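Side-chain contacts in xyloglucan-specific endo-beta-1,4-glucanase (Uncultured bacterium, PDB 4W88), which is a family 5 glycoside hydrolase that cleaves internal beta-1,4-glucosidic bonds of the backbone of xyloglucan: residues A[14-19]-A[324-329]; A[37-42]-A[305-310]; A[107-112]-A[121-126]; A[145-150]-A[171-176]. The protein carries 1 engineered substitution. All coordinates share one frame; numbering follows the deposited sequence.

In the fold
The enzyme is a (beta/alpha)8 TIM barrel, and its four contacts form two pairs. Contacts 1 and 2, with centres 10 Å apart, adjoin where the last strand meets the first; they share the bonds Trp16 NE1 to Asp305 OD2 (2.8 Å) and Tyr327 OH to Asn307 OD1 (2.8 Å). Contacts 3 and 4, with centres 9 Å apart, lie on the third and fourth beta-alpha units and touch through Leu124 and Leu110 against Met173. The pairs do not touch; the nearest atoms of contacts 2 and 3 come within about 6 Å. Contact 4 carries Glu149, which binds a glucose of the xyloglucan oligosaccharide; the side chain of Asn306 in contact 2 is about 9 Å from a glucose unit.

Contact 1. Residues A[14-19]-A[324-329]; sequences IGWNLG and LKWYND
Trp16 and Trp326 hold their backbones well apart, with CA atoms 12.9 Å from each other, so the two segments meet through their indoles alone. Trp16 belongs to strand 15-18, the first strand of the TIM barrel, whereas Trp326 sits on strand 325-326 of a small antiparallel hairpin packed outside it. The rings form an offset edge-to-face (T-shaped) pair: the benzo edge of Trp326 is directed toward the pyrrole part of Trp16, with centroids 6.0 Å apart and planes at 83°. The offset brings the approach to the nitrogen corner of Trp16 instead of the middle of its face. On Trp16, CG is anti to the backbone N (chi1 -178°), which extends the indole outward from the strand. Its N-H is used elsewhere, as NE1 is hydrogen-bonded to the carboxylate of Asp305, and this bond helps fix the rotation of the ring that Trp326 meets. Val50 of helix 44-53 also packs on Trp16, and Leu319 of the partner hairpin strand touches Trp326. A G1 beta bulge, in which Leu324 and Lys325 both face Asn320, shapes the hairpin just ahead of Trp326. Beyond it the chain turns into helix 329-336, whose N-cap is Asn328. The buried area is a modest 56 Å², and the nearest approach is Trp326 CZ3 to Trp16 NE1 at 4.1 Å, with NE1 close to the plane of the Trp326 ring.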
# COMPACT_ATOMS: atom_id res chain seq x y z
N ILE A 14 -7.12 11.87 -1.85
CA ILE A 14 -6.73 10.92 -0.81
C ILE A 14 -7.15 9.54 -1.34
O ILE A 14 -8.09 9.42 -2.13
CB ILE A 14 -7.28 11.29 0.58
CG1 ILE A 14 -6.71 10.42 1.70
CG2 ILE A 14 -8.79 11.28 0.66
CD1 ILE A 14 -6.87 11.03 3.06
N GLY A 15 -6.43 8.51 -0.92
CA GLY A 15 -6.72 7.16 -1.35
C GLY A 15 -7.28 6.20 -0.30
O GLY A 15 -7.37 6.48 0.88
N TRP A 16 -7.64 5.05 -0.80
CA TRP A 16 -8.42 4.04 -0.04
C TRP A 16 -8.01 2.66 -0.44
O TRP A 16 -7.82 2.41 -1.64
CB TRP A 16 -9.92 4.26 -0.30
CG TRP A 16 -10.86 3.39 0.41
CD1 TRP A 16 -11.46 3.66 1.58
CD2 TRP A 16 -11.41 2.14 -0.04
NE1 TRP A 16 -12.33 2.67 1.90
CE2 TRP A 16 -12.28 1.69 0.94
CE3 TRP A 16 -11.20 1.32 -1.15
CZ2 TRP A 16 -12.99 0.50 0.80
CZ3 TRP A 16 -11.88 0.12 -1.26
CH2 TRP A 16 -12.75 -0.28 -0.29
N ASN A 17 -7.75 1.79 0.53
CA ASN A 17 -7.33 0.41 0.24
C ASN A 17 -8.55 -0.53 0.31
O ASN A 17 -9.30 -0.57 1.31
CB ASN A 17 -6.34 -0.17 1.29
CG ASN A 17 -4.92 0.26 1.13
OD1 ASN A 17 -4.10 -0.47 0.55
ND2 ASN A 17 -4.58 1.43 1.63
N LEU A 18 -8.64 -1.38 -0.70
CA LEU A 18 -9.60 -2.53 -0.69
C LEU A 18 -9.01 -3.67 0.15
O LEU A 18 -8.56 -4.71 -0.37
CB LEU A 18 -9.79 -2.98 -2.16
CG LEU A 18 -10.90 -4.02 -2.42
CD1 LEU A 18 -12.30 -3.49 -2.13
CD2 LEU A 18 -10.71 -4.49 -3.84
N GLY A 19 -9.04 -3.47 1.48
CA GLY A 19 -8.33 -4.37 2.37
C GLY A 19 -9.05 -5.70 2.67
O GLY A 19 -10.27 -5.77 2.62
N LEU A 324 -23.38 -0.20 1.26
CA LEU A 324 -22.91 0.98 0.51
C LEU A 324 -23.16 2.26 1.30
O LEU A 324 -23.54 3.32 0.71
CB LEU A 324 -23.55 1.06 -0.92
CG LEU A 324 -23.29 -0.17 -1.80
CD1 LEU A 324 -23.96 -0.01 -3.13
CD2 LEU A 324 -21.78 -0.37 -1.99
N LYS A 325 -22.88 2.18 2.59
CA LYS A 325 -22.96 3.33 3.50
C LYS A 325 -21.69 3.32 4.34
O LYS A 325 -21.11 2.29 4.56
CB LYS A 325 -24.22 3.22 4.42
CG LYS A 325 -25.59 3.17 3.74
CD LYS A 325 -25.81 4.29 2.70
CE LYS A 325 -27.01 4.06 1.79
NZ LYS A 325 -28.22 4.13 2.59
N TRP A 326 -21.28 4.51 4.81
CA TRP A 326 -20.08 4.64 5.56
C TRP A 326 -20.36 4.37 7.04
O TRP A 326 -21.38 4.84 7.60
CB TRP A 326 -19.43 6.01 5.29
CG TRP A 326 -19.06 6.16 3.86
CD1 TRP A 326 -19.87 6.62 2.87
CD2 TRP A 326 -17.82 5.80 3.25
NE1 TRP A 326 -19.19 6.60 1.65
CE2 TRP A 326 -17.95 6.04 1.86
CE3 TRP A 326 -16.60 5.25 3.71
CZ2 TRP A 326 -16.88 5.80 0.95
CZ3 TRP A 326 -15.56 5.03 2.82
CH2 TRP A 326 -15.71 5.26 1.46
N TYR A 327 -19.47 3.61 7.68
CA TYR A 327 -19.64 3.32 9.12
C TYR A 327 -19.61 4.56 10.02
O TYR A 327 -20.25 4.60 11.09
CB TYR A 327 -18.54 2.42 9.62
CG TYR A 327 -18.58 0.99 9.14
CD1 TYR A 327 -19.60 0.13 9.55
CD2 TYR A 327 -17.60 0.49 8.24
CE1 TYR A 327 -19.65 -1.18 9.07
CE2 TYR A 327 -17.64 -0.85 7.81
CZ TYR A 327 -18.66 -1.64 8.21
OH TYR A 327 -18.72 -2.93 7.81
N ASN A 328 -18.81 5.55 9.63
CA ASN A 328 -18.56 6.72 10.47
C ASN A 328 -18.34 7.94 9.61
O ASN A 328 -17.26 8.14 9.11
CB ASN A 328 -17.40 6.44 11.44
CG ASN A 328 -17.26 7.51 12.47
OD1 ASN A 328 -17.38 8.70 12.20
ND2 ASN A 328 -17.07 7.08 13.70
N ASP A 329 -19.40 8.71 9.36
CA ASP A 329 -19.27 9.76 8.35
C ASP A 329 -18.39 10.91 8.84
O ASP A 329 -17.79 11.62 8.03
CB ASP A 329 -20.64 10.33 7.97
CG ASP A 329 -21.36 9.50 6.96
OD1 ASP A 329 -20.77 9.08 5.96
OD2 ASP A 329 -22.53 9.25 7.22

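Contact 2. Residues A[37-42]-A[305-310]; sequences WGNPKT and DNNIYH
Asn39 and Asn307 join two loops at the C-terminal end of the TIM barrel, one following the first strand and the other following the last. Their side chains slide past each other in opposite directions, with amide planes 34° apart. Asn307 ND2 donates to Asn39 OD1 over 2.9 Å at an N-H...O angle of 157°; the acceptor lies in the Asn307 amide plane, whereas the donor stands above the carbonyl plane of Asn39. Asn39 donates in return: its ND2 reaches the backbone Asn306 O at 3.3 Å, a longer bond, well aligned at the N-H (165°), with the donor above the Asn306 carbonyl plane. Asn20 O is a further acceptor for the same nitrogen. Asn39 OD1 has a second partner in water 1, which lies 3.0 Å from it and 3.2 Å from Asn306 O, bridging the side chain of one loop to the backbone of the other. Asn307 OD1 is engaged by Tyr327, so both ends of this amide have partners. Two successive Asx turns shape the second loop: Asp305 OD1 accepts from Asn307 N at 2.9 Å, and Asn306 OD1 accepts from Ile308 N. The other ends of these two side chains are bonded as well, Asp305 OD2 accepting from Leu319 N among others, and Asn306 ND2 donating to Glu314 O. Beside the paired amides the proline ring borders the Asn307 amide, with Pro40 CD 3.9 Å from Asn307 ND2.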
# COMPACT_ATOMS: atom_id res chain seq x y z
N TRP A 37 -11.86 -14.05 3.85
CA TRP A 37 -11.73 -13.36 5.13
C TRP A 37 -12.97 -12.57 5.49
O TRP A 37 -12.94 -11.63 6.31
CB TRP A 37 -10.49 -12.49 5.15
CG TRP A 37 -9.16 -13.20 5.20
CD1 TRP A 37 -8.97 -14.53 5.34
CD2 TRP A 37 -7.85 -12.61 5.22
NE1 TRP A 37 -7.63 -14.80 5.46
CE2 TRP A 37 -6.93 -13.65 5.34
CE3 TRP A 37 -7.37 -11.32 5.12
CZ2 TRP A 37 -5.57 -13.44 5.40
CZ3 TRP A 37 -6.02 -11.09 5.17
CH2 TRP A 37 -5.12 -12.15 5.28
N GLY A 38 -14.07 -12.94 4.83
CA GLY A 38 -15.40 -12.45 5.25
C GLY A 38 -15.94 -11.24 4.57
O GLY A 38 -17.06 -10.76 4.85
N ASN A 39 -15.17 -10.75 3.60
CA ASN A 39 -15.68 -9.63 2.77
C ASN A 39 -16.47 -10.07 1.60
O ASN A 39 -16.24 -11.15 1.06
CB ASN A 39 -14.54 -8.71 2.37
CG ASN A 39 -14.16 -7.80 3.54
OD1 ASN A 39 -15.05 -7.44 4.33
ND2 ASN A 39 -12.88 -7.53 3.75
N PRO A 40 -17.45 -9.26 1.22
CA PRO A 40 -18.21 -9.64 0.01
C PRO A 40 -17.40 -9.51 -1.27
O PRO A 40 -16.37 -8.78 -1.33
CB PRO A 40 -19.34 -8.63 -0.01
CG PRO A 40 -18.77 -7.43 0.68
CD PRO A 40 -17.81 -7.92 1.73
N LYS A 41 -17.81 -10.18 -2.30
CA LYS A 41 -17.14 -10.05 -3.58
C LYS A 41 -17.23 -8.54 -4.02
O LYS A 41 -18.29 -7.88 -3.93
CB LYS A 41 -17.79 -10.95 -4.59
CG LYS A 41 -17.19 -10.87 -5.99
CD LYS A 41 -17.73 -11.92 -6.97
CE LYS A 41 -17.15 -11.58 -8.33
NZ LYS A 41 -17.70 -12.48 -9.31
N THR A 42 -16.11 -8.00 -4.48
CA THR A 42 -16.07 -6.58 -4.87
C THR A 42 -16.95 -6.39 -6.10
O THR A 42 -17.00 -7.27 -7.04
CB THR A 42 -14.61 -6.19 -5.16
OG1 THR A 42 -13.80 -6.57 -4.04
CG2 THR A 42 -14.47 -4.72 -5.31
N ASP A 305 -8.65 0.09 4.73
CA ASP A 305 -10.01 -0.23 5.01
C ASP A 305 -10.28 -1.71 4.81
O ASP A 305 -10.39 -2.21 3.69
CB ASP A 305 -10.96 0.65 4.19
CG ASP A 305 -12.43 0.46 4.56
OD1 ASP A 305 -12.79 -0.60 5.19
OD2 ASP A 305 -13.24 1.39 4.24
N ASN A 306 -10.45 -2.39 5.96
CA ASN A 306 -10.71 -3.83 5.96
C ASN A 306 -12.15 -4.29 6.13
O ASN A 306 -12.41 -5.51 6.30
CB ASN A 306 -9.77 -4.54 6.97
CG ASN A 306 -9.97 -4.06 8.39
OD1 ASN A 306 -10.93 -3.32 8.63
ND2 ASN A 306 -9.17 -4.54 9.30
N ASN A 307 -13.06 -3.33 6.17
CA ASN A 307 -14.50 -3.57 6.42
C ASN A 307 -14.79 -4.16 7.78
O ASN A 307 -15.84 -4.77 7.94
CB ASN A 307 -15.06 -4.44 5.30
CG ASN A 307 -16.57 -4.41 5.19
OD1 ASN A 307 -17.20 -3.43 5.57
ND2 ASN A 307 -17.14 -5.47 4.68
N ILE A 308 -13.92 -3.90 8.77
CA ILE A 308 -14.17 -4.35 10.13
C ILE A 308 -14.46 -3.13 10.97
O ILE A 308 -13.62 -2.26 11.09
CB ILE A 308 -13.00 -5.15 10.73
CG1 ILE A 308 -12.76 -6.42 9.89
CG2 ILE A 308 -13.31 -5.51 12.18
CD1 ILE A 308 -11.56 -7.21 10.38
N TYR A 309 -15.65 -3.07 11.59
CA TYR A 309 -16.04 -1.92 12.40
C TYR A 309 -16.86 -2.36 13.62
O TYR A 309 -16.53 -1.99 14.73
CB TYR A 309 -16.86 -0.92 11.58
CG TYR A 309 -17.15 0.40 12.26
CD1 TYR A 309 -16.22 1.42 12.22
CD2 TYR A 309 -18.33 0.64 12.91
CE1 TYR A 309 -16.46 2.63 12.80
CE2 TYR A 309 -18.59 1.86 13.50
CZ TYR A 309 -17.65 2.86 13.45
OH TYR A 309 -17.80 4.13 13.98
N HIS A 310 -17.94 -3.10 13.42
CA HIS A 310 -18.76 -3.46 14.53
C HIS A 310 -18.32 -4.77 15.16
O HIS A 310 -18.54 -5.00 16.31
CB HIS A 310 -20.23 -3.59 14.10
CG HIS A 310 -20.86 -2.32 13.60
ND1 HIS A 310 -21.11 -1.23 14.41
CD2 HIS A 310 -21.38 -2.02 12.38
CE1 HIS A 310 -21.70 -0.29 13.69
NE2 HIS A 310 -21.88 -0.74 12.46
O HOH W 1 -14.40 -7.88 7.18

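Contact 3. Residues A[107-112]-A[121-126]; sequences NYWLKT and CEELAA
Trp109 lies flat against Glu123, tying the loop after the third strand of the TIM barrel to helix 117-134, the helix into which that loop leads. Along the loop, Tyr108 comes first and sends its hydroxyl away to Asn66. Trp109 follows and carries the contact. Its CG lies between the backbone N and the carbonyl carbon (chi1 58°), a crowded position that turns the indole toward the helix. The Glu123 side chain, extended beyond CG, runs across one face of the ring: CG stands over the six-membered ring in a CH-pi contact, 3.7 Å from the centroid and 9° off the normal, and the carboxylate continues over the five-membered part. Carboxylate and indole are stacked, with planes only 16° apart and Glu123 CD 3.3 Å from Trp109 CD2. Here the indole meets the flat carboxylate with its pi surface, while its N-H is directed to another acid: NE1 is hydrogen-bonded to Glu105. Next in sequence, Leu110 places CB over the opposite face of the ring, so the indole is sandwiched between its own neighbour and the helix. An inverse gamma turn centred on Leu110 redirects the chain. Lys111 then bonds back to Thr106 O, and Thr112 reaches across to Glu166 of helix 164-182. Leu68 and Tyr74, from loops, also pack against Glu123. The far corner of the indole rests on the next residue of the helix, with Trp109 CH2 4.1 Å from Leu124 CD1.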
# COMPACT_ATOMS: atom_id res chain seq x y z
N ASN A 107 3.89 -14.23 3.81
CA ASN A 107 3.48 -15.42 4.59
C ASN A 107 4.00 -16.69 3.90
O ASN A 107 3.94 -17.75 4.49
CB ASN A 107 1.99 -15.61 4.65
CG ASN A 107 1.27 -14.51 5.41
OD1 ASN A 107 1.90 -13.57 5.96
ND2 ASN A 107 -0.06 -14.65 5.49
N TYR A 108 4.53 -16.55 2.66
CA TYR A 108 4.76 -17.67 1.75
C TYR A 108 6.24 -17.62 1.37
O TYR A 108 7.09 -18.10 2.15
CB TYR A 108 3.80 -17.60 0.56
CG TYR A 108 2.37 -17.87 0.96
CD1 TYR A 108 1.91 -19.15 1.20
CD2 TYR A 108 1.52 -16.80 1.23
CE1 TYR A 108 0.62 -19.38 1.68
CE2 TYR A 108 0.27 -17.02 1.74
CZ TYR A 108 -0.21 -18.31 1.90
OH TYR A 108 -1.43 -18.57 2.44
N TRP A 109 6.55 -17.16 0.17
CA TRP A 109 7.87 -17.22 -0.38
C TRP A 109 8.75 -15.99 -0.10
O TRP A 109 9.99 -16.08 -0.17
CB TRP A 109 7.74 -17.38 -1.90
CG TRP A 109 6.96 -16.25 -2.58
CD1 TRP A 109 5.64 -16.16 -2.73
CD2 TRP A 109 7.54 -15.06 -3.16
NE1 TRP A 109 5.32 -14.96 -3.37
CE2 TRP A 109 6.49 -14.29 -3.66
CE3 TRP A 109 8.85 -14.58 -3.28
CZ2 TRP A 109 6.67 -13.08 -4.24
CZ3 TRP A 109 9.05 -13.36 -3.88
CH2 TRP A 109 7.95 -12.61 -4.36
N LEU A 110 8.11 -14.84 0.20
CA LEU A 110 8.83 -13.57 0.30
C LEU A 110 9.34 -13.38 1.74
O LEU A 110 8.74 -12.63 2.54
CB LEU A 110 8.03 -12.39 -0.20
CG LEU A 110 8.84 -11.23 -0.79
CD1 LEU A 110 7.93 -10.13 -1.32
CD2 LEU A 110 9.80 -10.61 0.21
N LYS A 111 10.36 -14.14 2.09
CA LYS A 111 11.01 -14.13 3.41
C LYS A 111 12.43 -13.65 3.14
O LYS A 111 13.16 -14.27 2.36
CB LYS A 111 11.02 -15.51 4.00
CG LYS A 111 9.67 -16.16 3.96
CD LYS A 111 9.04 -16.23 5.26
CE LYS A 111 7.74 -16.99 5.31
NZ LYS A 111 6.98 -16.60 6.54
N THR A 112 12.81 -12.50 3.73
CA THR A 112 14.04 -11.78 3.33
C THR A 112 15.34 -12.36 3.91
O THR A 112 15.98 -11.73 4.71
CB THR A 112 13.91 -10.29 3.69
OG1 THR A 112 13.54 -10.17 5.04
CG2 THR A 112 12.90 -9.66 2.79
N CYS A 121 14.59 -12.69 -5.94
CA CYS A 121 14.56 -11.80 -7.04
C CYS A 121 13.85 -12.39 -8.26
O CYS A 121 13.10 -11.67 -8.96
CB CYS A 121 15.99 -11.35 -7.44
SG CYS A 121 16.63 -10.09 -6.35
N GLU A 122 14.15 -13.66 -8.53
CA GLU A 122 13.65 -14.32 -9.70
C GLU A 122 12.13 -14.53 -9.60
O GLU A 122 11.38 -14.31 -10.61
CB GLU A 122 14.37 -15.66 -9.93
CG GLU A 122 15.79 -15.42 -10.36
CD GLU A 122 16.67 -16.65 -10.37
OE1 GLU A 122 16.19 -17.79 -10.47
OE2 GLU A 122 17.91 -16.38 -10.41
N GLU A 123 11.68 -14.90 -8.40
CA GLU A 123 10.23 -15.08 -8.20
C GLU A 123 9.50 -13.72 -8.36
O GLU A 123 8.48 -13.63 -9.05
CB GLU A 123 9.86 -15.77 -6.89
CG GLU A 123 8.36 -15.90 -6.75
CD GLU A 123 7.83 -16.98 -5.80
OE1 GLU A 123 6.60 -17.20 -5.79
OE2 GLU A 123 8.66 -17.60 -5.10
N LEU A 124 10.01 -12.68 -7.70
CA LEU A 124 9.39 -11.35 -7.81
C LEU A 124 9.29 -10.88 -9.27
O LEU A 124 8.26 -10.38 -9.71
CB LEU A 124 10.17 -10.34 -6.98
CG LEU A 124 9.58 -8.92 -6.84
CD1 LEU A 124 8.24 -8.93 -6.13
CD2 LEU A 124 10.50 -7.95 -6.15
N ALA A 125 10.39 -11.05 -9.99
CA ALA A 125 10.44 -10.64 -11.39
C ALA A 125 9.48 -11.47 -12.25
O ALA A 125 8.85 -10.92 -13.18
CB ALA A 125 11.87 -10.75 -11.92
N ALA A 126 9.42 -12.78 -12.03
CA ALA A 126 8.51 -13.59 -12.76
C ALA A 126 7.03 -13.22 -12.61
O ALA A 126 6.25 -13.26 -13.60
CB ALA A 126 8.73 -15.05 -12.45

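Contact 4. Residues A[145-150]-A[171-176]; sequences EGMNEP and NAMNKA. With BGC (beta-D-glucopyranose), chain C.
The carboxamide of Asn174 meets the selenomethyl group of Met147 at its oxygen, the methyl standing off the amide plane rather than in it, with Met147 CE 3.2 Å from Asn174 OD1. The other end of that amide is anchored, ND2 donating to Cys196 O on the adjacent strand. These groups belong to the fourth beta-alpha unit of the TIM barrel, where the chain leaves strand 142-145 and helix 164-182 packs behind it. Met147 carries most of the buried surface. Its chain is straight to the selenium and bent at chi3 (-83°), which folds CE against the helix, 3.7 Å from Met173 CB. The selenomethionine side chains cross at about a right angle, with Met147 SE 3.9 Å from Met173 CE. Leu124 and Cys196 pack around Met147, while Leu110, Leu120 and Cys121 close on Met173, so the contact is a buried, mainly apolar junction between neighbouring helices and strands. The second flat group, the carboxylate of Glu149, lies in the sugar-binding cleft. Asn148, Glu149 and Pro150 form the Asn-Glu-Pro sequence that in family 5 carries the acid/base glutamate after the fourth strand, consistent with such a role for Glu149. Its extended chain brings the carboxylate to the glucose, and His223 ND1 is a further partner of OE2; Tyr232 binds the same sugar. The glucose hydroxyl O4 donates to Glu149 OE2 over 2.5 Å.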
# COMPACT_ATOMS: atom_id res chain seq x y z
N GLU A 145 3.10 -1.22 -7.21
CA GLU A 145 3.88 -1.23 -5.97
C GLU A 145 4.40 -2.64 -5.76
O GLU A 145 3.66 -3.62 -5.59
CB GLU A 145 3.00 -0.74 -4.80
CG GLU A 145 3.71 -0.70 -3.42
CD GLU A 145 2.80 -0.12 -2.32
OE1 GLU A 145 1.59 0.06 -2.62
OE2 GLU A 145 3.29 0.10 -1.16
N GLY A 146 5.73 -2.79 -5.90
CA GLY A 146 6.32 -4.11 -6.11
C GLY A 146 6.09 -5.13 -4.98
O GLY A 146 5.80 -6.30 -5.27
N MSE A 147 6.15 -4.63 -3.74
CA MSE A 147 6.09 -5.46 -2.54
C MSE A 147 5.33 -4.71 -1.47
O MSE A 147 5.24 -3.47 -1.49
CB MSE A 147 7.51 -5.80 -1.98
CG MSE A 147 8.35 -6.48 -3.04
SE MSE A 147 10.14 -6.89 -2.30
CE MSE A 147 10.99 -5.16 -2.56
N ASN A 148 4.86 -5.49 -0.49
CA ASN A 148 4.18 -4.94 0.70
C ASN A 148 4.87 -5.44 1.95
O ASN A 148 4.94 -6.66 2.19
CB ASN A 148 2.74 -5.38 0.77
CG ASN A 148 2.00 -4.75 1.93
OD1 ASN A 148 1.81 -3.53 1.93
ND2 ASN A 148 1.74 -5.55 2.96
N GLU A 149 5.45 -4.51 2.70
CA GLU A 149 6.12 -4.82 3.94
C GLU A 149 7.10 -5.98 3.89
O GLU A 149 7.03 -6.87 4.72
CB GLU A 149 5.12 -4.94 5.05
CG GLU A 149 4.28 -3.70 5.25
CD GLU A 149 3.28 -3.72 6.40
OE1 GLU A 149 2.95 -4.81 6.95
OE2 GLU A 149 2.75 -2.59 6.74
N PRO A 150 7.93 -6.03 2.85
CA PRO A 150 8.83 -7.18 2.71
C PRO A 150 9.75 -7.31 3.93
O PRO A 150 10.31 -6.30 4.37
CB PRO A 150 9.60 -6.86 1.45
CG PRO A 150 9.61 -5.33 1.35
CD PRO A 150 8.19 -5.00 1.82
N ASN A 171 17.03 -3.58 -1.51
CA ASN A 171 17.48 -2.80 -2.67
C ASN A 171 17.58 -3.64 -3.98
O ASN A 171 17.18 -3.16 -5.05
CB ASN A 171 18.80 -2.01 -2.45
CG ASN A 171 18.68 -0.97 -1.37
OD1 ASN A 171 17.63 -0.36 -1.18
ND2 ASN A 171 19.75 -0.82 -0.61
N ALA A 172 18.13 -4.85 -3.86
CA ALA A 172 18.22 -5.76 -5.00
C ALA A 172 16.83 -6.14 -5.52
O ALA A 172 16.58 -6.16 -6.69
CB ALA A 172 18.98 -7.01 -4.60
N MSE A 173 15.90 -6.36 -4.61
CA MSE A 173 14.53 -6.79 -4.97
C MSE A 173 13.81 -5.62 -5.67
O MSE A 173 13.10 -5.84 -6.64
CB MSE A 173 13.71 -7.35 -3.76
CG MSE A 173 14.35 -8.67 -3.34
SE MSE A 173 13.36 -9.49 -1.86
CE MSE A 173 11.88 -10.28 -2.90
N ASN A 174 13.95 -4.40 -5.14
CA ASN A 174 13.34 -3.20 -5.77
C ASN A 174 13.83 -3.12 -7.24
O ASN A 174 13.05 -2.83 -8.16
CB ASN A 174 13.69 -1.90 -5.01
CG ASN A 174 12.85 -1.71 -3.76
OD1 ASN A 174 11.70 -2.21 -3.66
ND2 ASN A 174 13.41 -0.99 -2.80
N LYS A 175 15.13 -3.34 -7.45
CA LYS A 175 15.72 -3.28 -8.81
C LYS A 175 15.16 -4.35 -9.70
O LYS A 175 14.93 -4.10 -10.88
CB LYS A 175 17.27 -3.41 -8.85
CG LYS A 175 17.96 -2.44 -8.07
CD LYS A 175 19.42 -2.31 -8.50
CE LYS A 175 20.21 -2.12 -7.23
NZ LYS A 175 21.60 -1.63 -7.44
N ALA A 176 14.95 -5.53 -9.14
CA ALA A 176 14.47 -6.66 -9.92
C ALA A 176 13.05 -6.37 -10.43
O ALA A 176 12.68 -6.69 -11.54
CB ALA A 176 14.47 -7.89 -9.08
C2 BGC C . 1.63 -3.85 12.23
C3 BGC C . 1.37 -3.86 10.71
C4 BGC C . 1.49 -2.50 10.12
C5 BGC C . 2.85 -2.08 10.80
C6 BGC C . 3.04 -0.70 10.29
C1 BGC C . 2.98 -3.52 12.76
O2 BGC C . 1.61 -5.16 12.53
O3 BGC C . 0.06 -4.34 10.56
O4 BGC C . 1.07 -2.52 8.65
O5 BGC C . 2.97 -2.27 12.32
O6 BGC C . 4.28 -0.09 10.51